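Local coordinates for probable adhesion protein (PDB 6R3Z) that probably serves as the periplasmic solute-binding protein of a metal transport system, binding ferrous iron, manganese or nickel ions, at residues A147-K150 against R151-L155; K210-D213 against Q214-L218. One frame throughout, in Å; residues are numbered along the deposited sequence.

Both contacts join neighbouring turns of one helix, held by backbone hydrogen bonds between residues four apart and by side chains three or four residues apart. They are far from each other. Their centres are about 38 Å apart and their nearest atoms about 26 Å. Contact 1 lies on helix 138-160, its centre about 17 Å from the centre of the chain, and packs against helices 14-24, 116-133 and 260-277. Contact 2 comes later in the chain, at the end of helix 205-217, with its centre about 27 Å from that of the chain. Neither reaches the nickel site made by H41, H66, H111, H177, H199 and H250.

Contact 1 of 2, residues A147-K150 against R151-L155; sequences AYAK and RLRAL
Y148 and L152 face each other one turn apart on helix 138-160, and L152 N bonds to Y148 O at 3.0 Å as one of four successive i to i+4 backbone bonds, R151 to A147, L152 to Y148, R153 to A149 and A154 to K150. In the chain this helix lies between the two four-stranded parallel sheets, after strand 84-86 and before strand 172-175. The Y148 ring meets two side chains of the next turn. L152 CD1 lies over one face of the ring, 3.9 Å from Y148 CE2. The second methyl, L152 CD2, comes 4.1 Å from Y148 CZ, near the hydroxyl end. R151 meets the same ring at its edge. R151 NH2 is 3.5 Å from Y148 CD1, and the ring and guanidinium planes are 62° apart. The ring offers its edge, and Y148 CD1 lies over one face of the guanidinium. The Y148 CG is turned away from its own backbone N (chi1 -171°), while the R151 chain bends at chi2 and chi3 to bring its guanidinium back to the ring. R151 NH2 also makes a salt bridge to E262 and a hydrogen bond to N22, which fix the group beside the tyrosine. Y148 itself is buried among helices 14-24, 116-133 and 260-277. On another part of the helix, one modelled conformer of R153 folds over A149 O; a second was modelled, so this contact is doubtful. The contact thus sets a leucine on the face of a tyrosine and an arginine at its edge. E262 probably offsets much of the charge of R151 beside the buried ring. The bonds to E262 and N22 tie helix 138-160 to helices 260-277 and 14-24.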
ATOM      1  N   ALA A 147     -15.358   2.194  13.293  1.00 23.93           N
ATOM      2  CA  ALA A 147     -16.069   3.035  12.308  1.00 24.40           C
ATOM      3  C   ALA A 147     -15.279   3.078  10.983  1.00 25.48           C
ATOM      4  O   ALA A 147     -15.870   2.960   9.901  1.00 24.40           O
ATOM      5  CB  ALA A 147     -16.253   4.449  12.843  1.00 25.86           C
ATOM      6  N   TYR A 148     -13.951   3.155  11.075  1.00 22.05           N
ATOM      7  CA  TYR A 148     -13.108   3.228   9.889  1.00 20.80           C
ATOM      8  C   TYR A 148     -13.179   1.918   9.095  1.00 24.61           C
ATOM      9  O   TYR A 148     -13.375   1.967   7.880  1.00 23.77           O
ATOM     10  CB  TYR A 148     -11.662   3.595  10.244  1.00 21.66           C
ATOM     11  CG  TYR A 148     -10.789   3.884   9.039  1.00 22.42           C
ATOM     12  CD1 TYR A 148     -11.174   4.822   8.076  1.00 23.67           C
ATOM     13  CD2 TYR A 148      -9.537   3.286   8.902  1.00 22.84           C
ATOM     14  CE1 TYR A 148     -10.336   5.144   7.003  1.00 23.51           C
ATOM     15  CE2 TYR A 148      -8.716   3.564   7.811  1.00 22.97           C
ATOM     16  CZ  TYR A 148      -9.107   4.511   6.877  1.00 24.51           C
ATOM     17  OH  TYR A 148      -8.283   4.781   5.812  1.00 23.86           O
ATOM     18  N   ALA A 149     -13.095   0.767   9.800  1.00 23.27           N
ATOM     19  CA  ALA A 149     -13.215  -0.580   9.222  1.00 24.46           C
ATOM     20  C   ALA A 149     -14.583  -0.748   8.528  1.00 27.01           C
ATOM     21  O   ALA A 149     -14.646  -1.359   7.462  1.00 26.36           O
ATOM     22  CB  ALA A 149     -13.041  -1.634  10.309  1.00 26.36           C
ATOM     23  N   LYS A 150     -15.655  -0.140   9.090  1.00 22.41           N
ATOM     24  CA  LYS A 150     -16.991  -0.212   8.488  1.00 22.57           C
ATOM     25  C   LYS A 150     -16.971   0.515   7.113  1.00 25.33           C
ATOM     26  O   LYS A 150     -17.518  -0.004   6.131  1.00 24.32           O
ATOM     27  CB  LYS A 150     -18.040   0.402   9.438  1.00 24.88           C
ATOM     28  CG  LYS A 150     -19.470   0.124   9.014  1.00 31.49           C
ATOM     29  CD  LYS A 150     -20.486   0.704   9.992  1.00 40.67           C
ATOM     30  CE  LYS A 150     -21.885   0.556   9.437  1.00 51.90           C
ATOM     31  NZ  LYS A 150     -22.873   1.345  10.212  1.00 61.96           N
ATOM     32  N   ARG A 151     -16.313   1.693   7.052  1.00 22.54           N
ATOM     33  CA  ARG A 151     -16.185   2.479   5.813  1.00 22.79           C
ATOM     34  C   ARG A 151     -15.393   1.692   4.766  1.00 25.67           C
ATOM     35  O   ARG A 151     -15.781   1.684   3.601  1.00 26.11           O
ATOM     36  CB  ARG A 151     -15.559   3.871   6.061  1.00 23.92           C
ATOM     37  CG  ARG A 151     -16.520   4.841   6.774  1.00 28.02           C
ATOM     38  CD  ARG A 151     -16.358   6.300   6.330  1.00 28.90           C
ATOM     39  NE  ARG A 151     -14.969   6.783   6.280  1.00 28.85           N
ATOM     40  CZ  ARG A 151     -14.250   7.174   7.331  1.00 35.51           C
ATOM     41  NH1 ARG A 151     -14.759   7.102   8.558  1.00 31.13           N
ATOM     42  NH2 ARG A 151     -13.011   7.635   7.163  1.00 26.87           N
ATOM     43  N   LEU A 152     -14.325   1.007   5.183  1.00 22.33           N
ATOM     44  CA  LEU A 152     -13.496   0.228   4.244  1.00 22.31           C
ATOM     45  C   LEU A 152     -14.292  -0.948   3.638  1.00 26.22           C
ATOM     46  O   LEU A 152     -14.190  -1.194   2.431  1.00 24.52           O
ATOM     47  CB  LEU A 152     -12.158  -0.233   4.863  1.00 22.80           C
ATOM     48  CG  LEU A 152     -11.205   0.889   5.368  1.00 24.86           C
ATOM     49  CD1 LEU A 152      -9.945   0.303   6.013  1.00 24.84           C
ATOM     50  CD2 LEU A 152     -10.869   1.911   4.255  1.00 25.83           C
ATOM     51  N   ARG A 153     -15.095  -1.650   4.465  0.50 23.87           N
ATOM     52  CA  ARG A 153     -15.943  -2.751   3.988  0.50 23.95           C
ATOM     53  C   ARG A 153     -16.979  -2.219   2.979  0.50 27.96           C
ATOM     54  O   ARG A 153     -17.213  -2.850   1.945  0.50 27.29           O
ATOM     55  CB  ARG A 153     -16.640  -3.453   5.160  0.50 24.07           C
ATOM     56  CG  ARG A 153     -15.713  -4.347   5.977  0.50 28.57           C
ATOM     57  CD  ARG A 153     -16.481  -5.251   6.935  0.50 30.44           C
ATOM     58  NE  ARG A 153     -17.183  -4.489   7.971  0.50 33.68           N
ATOM     59  CZ  ARG A 153     -16.669  -4.163   9.153  0.50 41.48           C
ATOM     60  NH1 ARG A 153     -17.382  -3.459  10.019  0.50 35.90           N
ATOM     61  NH2 ARG A 153     -15.443  -4.547   9.482  0.50 31.86           N
ATOM     62  N   ALA A 154     -17.554  -1.037   3.260  1.00 25.23           N
ATOM     63  CA  ALA A 154     -18.561  -0.389   2.410  1.00 26.49           C
ATOM     64  C   ALA A 154     -17.969   0.010   1.052  1.00 27.25           C
ATOM     65  O   ALA A 154     -18.614  -0.192   0.030  1.00 26.80           O
ATOM     66  CB  ALA A 154     -19.175   0.819   3.118  1.00 27.20           C
ATOM     67  N   LEU A 155     -16.732   0.539   1.052  1.00 25.41           N
ATOM     68  CA  LEU A 155     -15.970   0.918  -0.127  1.00 25.62           C
ATOM     69  C   LEU A 155     -15.824  -0.339  -1.014  1.00 25.96           C
ATOM     70  O   LEU A 155     -16.032  -0.267  -2.226  1.00 25.17           O
ATOM     71  CB  LEU A 155     -14.591   1.358   0.404  1.00 26.36           C
ATOM     72  CG  LEU A 155     -13.567   1.955  -0.497  1.00 32.97           C
ATOM     73  CD1 LEU A 155     -12.600   2.748   0.353  1.00 33.15           C
ATOM     74  CD2 LEU A 155     -12.781   0.867  -1.239  1.00 35.20           C
TER

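Contact 2 of 2, residues K210-D213 against Q214-L218; sequences KTID and QLKAL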
ATOM      1  N   LYS A 210      12.217 -10.212 -22.547  1.00 23.61           N
ATOM      2  CA  LYS A 210      11.794 -11.542 -22.076  1.00 23.84           C
ATOM      3  C   LYS A 210      10.381 -11.469 -21.470  1.00 26.80           C
ATOM      4  O   LYS A 210       9.522 -12.302 -21.809  1.00 26.18           O
ATOM      5  CB  LYS A 210      12.803 -12.145 -21.087  1.00 26.63           C
ATOM      6  CG  LYS A 210      14.094 -12.631 -21.773  1.00 39.29           C
ATOM      7  CD  LYS A 210      15.035 -13.423 -20.831  1.00 49.63           C
ATOM      8  CE  LYS A 210      15.661 -12.583 -19.739  1.00 66.15           C
ATOM      9  NZ  LYS A 210      16.727 -13.313 -19.005  1.00 77.34           N
ATOM     10  N   THR A 211      10.104 -10.427 -20.655  1.00 22.11           N
ATOM     11  CA  THR A 211       8.765 -10.252 -20.078  1.00 22.48           C
ATOM     12  C   THR A 211       7.699 -10.087 -21.182  1.00 25.98           C
ATOM     13  O   THR A 211       6.648 -10.734 -21.101  1.00 25.02           O
ATOM     14  CB  THR A 211       8.745  -9.122 -19.035  1.00 28.48           C
ATOM     15  OG1 THR A 211       9.587  -9.519 -17.944  1.00 29.28           O
ATOM     16  CG2 THR A 211       7.320  -8.845 -18.512  1.00 30.03           C
ATOM     17  N   ILE A 212       7.969  -9.245 -22.201  1.00 24.06           N
ATOM     18  CA  ILE A 212       7.044  -9.036 -23.333  1.00 25.16           C
ATOM     19  C   ILE A 212       6.746 -10.391 -24.030  1.00 29.34           C
ATOM     20  O   ILE A 212       5.578 -10.736 -24.231  1.00 28.20           O
ATOM     21  CB  ILE A 212       7.563  -7.934 -24.294  1.00 28.85           C
ATOM     22  CG1 ILE A 212       7.439  -6.531 -23.607  1.00 27.55           C
ATOM     23  CG2 ILE A 212       6.840  -7.972 -25.656  1.00 30.98           C
ATOM     24  CD1 ILE A 212       8.265  -5.411 -24.229  1.00 30.02           C
ATOM     25  N   ASP A 213       7.811 -11.188 -24.296  1.00 26.03           N
ATOM     26  CA  ASP A 213       7.664 -12.529 -24.895  1.00 26.10           C
ATOM     27  C   ASP A 213       6.765 -13.438 -24.048  1.00 28.27           C
ATOM     28  O   ASP A 213       5.904 -14.120 -24.591  1.00 26.75           O
ATOM     29  CB  ASP A 213       9.030 -13.180 -25.158  1.00 28.04           C
ATOM     30  CG  ASP A 213       9.777 -12.562 -26.331  1.00 36.80           C
ATOM     31  OD1 ASP A 213       9.124 -11.887 -27.172  1.00 37.04           O
ATOM     32  OD2 ASP A 213      11.010 -12.757 -26.418  1.00 42.76           O
ATOM     33  N   GLN A 214       6.926 -13.385 -22.718  1.00 24.41           N
ATOM     34  CA  GLN A 214       6.142 -14.155 -21.757  1.00 25.81           C
ATOM     35  C   GLN A 214       4.658 -13.728 -21.756  1.00 27.70           C
ATOM     36  O   GLN A 214       3.776 -14.589 -21.652  1.00 25.65           O
ATOM     37  CB  GLN A 214       6.720 -13.963 -20.370  1.00 27.61           C
ATOM     38  CG  GLN A 214       6.432 -15.088 -19.418  1.00 38.81           C
ATOM     39  CD  GLN A 214       7.437 -15.042 -18.301  1.00 55.27           C
ATOM     40  OE1 GLN A 214       7.562 -14.043 -17.582  1.00 51.15           O
ATOM     41  NE2 GLN A 214       8.161 -16.123 -18.121  1.00 46.12           N
ATOM     42  N   LEU A 215       4.385 -12.395 -21.831  1.00 24.76           N
ATOM     43  CA  LEU A 215       3.001 -11.889 -21.861  1.00 24.41           C
ATOM     44  C   LEU A 215       2.268 -12.486 -23.062  1.00 28.24           C
ATOM     45  O   LEU A 215       1.119 -12.909 -22.933  1.00 27.80           O
ATOM     46  CB  LEU A 215       2.948 -10.343 -21.916  1.00 24.51           C
ATOM     47  CG  LEU A 215       3.604  -9.585 -20.732  1.00 29.60           C
ATOM     48  CD1 LEU A 215       3.514  -8.075 -20.911  1.00 29.52           C
ATOM     49  CD2 LEU A 215       3.039 -10.015 -19.385  1.00 32.12           C
ATOM     50  N   LYS A 216       2.955 -12.557 -24.212  1.00 25.44           N
ATOM     51  CA  LYS A 216       2.401 -13.112 -25.451  1.00 25.89           C
ATOM     52  C   LYS A 216       2.236 -14.627 -25.326  1.00 28.53           C
ATOM     53  O   LYS A 216       1.150 -15.134 -25.595  1.00 26.72           O
ATOM     54  CB  LYS A 216       3.285 -12.745 -26.664  1.00 30.02           C
ATOM     55  CG  LYS A 216       3.335 -11.233 -26.960  1.00 44.48           C
ATOM     56  CD  LYS A 216       3.820 -10.921 -28.385  1.00 55.95           C
ATOM     57  CE  LYS A 216       5.290 -10.581 -28.473  1.00 71.40           C
ATOM     58  NZ  LYS A 216       6.154 -11.793 -28.443  1.00 84.84           N
ATOM     59  N   ALA A 217       3.300 -15.344 -24.884  1.00 26.11           N
ATOM     60  CA  ALA A 217       3.264 -16.806 -24.741  1.00 26.09           C
ATOM     61  C   ALA A 217       2.164 -17.306 -23.783  1.00 27.11           C
ATOM     62  O   ALA A 217       1.464 -18.277 -24.099  1.00 27.02           O
ATOM     63  CB  ALA A 217       4.633 -17.333 -24.327  1.00 27.14           C
ATOM     64  N   LEU A 218       1.962 -16.609 -22.658  1.00 24.24           N
ATOM     65  CA  LEU A 218       0.950 -16.987 -21.660  1.00 25.22           C
ATOM     66  C   LEU A 218      -0.409 -16.353 -21.888  1.00 28.58           C
ATOM     67  O   LEU A 218      -1.331 -16.580 -21.088  1.00 27.94           O
ATOM     68  CB  LEU A 218       1.455 -16.709 -20.234  1.00 25.19           C
ATOM     69  CG  LEU A 218       2.789 -17.390 -19.876  1.00 30.69           C
ATOM     70  CD1 LEU A 218       3.198 -17.071 -18.463  1.00 31.31           C
ATOM     71  CD2 LEU A 218       2.734 -18.931 -20.105  1.00 32.16           C
TER
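D213 and K216 form an i to i+3 salt bridge on the last turns of helix 205-217, the helix of a beta-alpha-beta crossover between parallel strands 193-194 and 220-226. The backbone bonds are regular alpha-helical ones. Q214, L215, K216 and A217 donate to K210, T211, I212 and D213 in turn, and the L215 N to T211 O bond measures 2.9 Å. Apolar contacts are few across the turn. T211 CG2 is 4.4 Å from L215 CG, and I212 CG2 lies 4.1 Å from K216 CE. I212 and L215 are buried, and both side chains pack on I237 of helix 234-241. The charged pair runs side by side, with both side chains pointing the same way. The K216 chain bends at chi3 and chi4 (-97° and 79°), which curls its amine back toward the preceding turn. D213 is shared between two lysines, since its OD2 forms a salt bridge with K209 NZ. Its other oxygen, OD1, takes K216 NZ at 3.2 Å on the anti side, 20° out of the carboxylate plane.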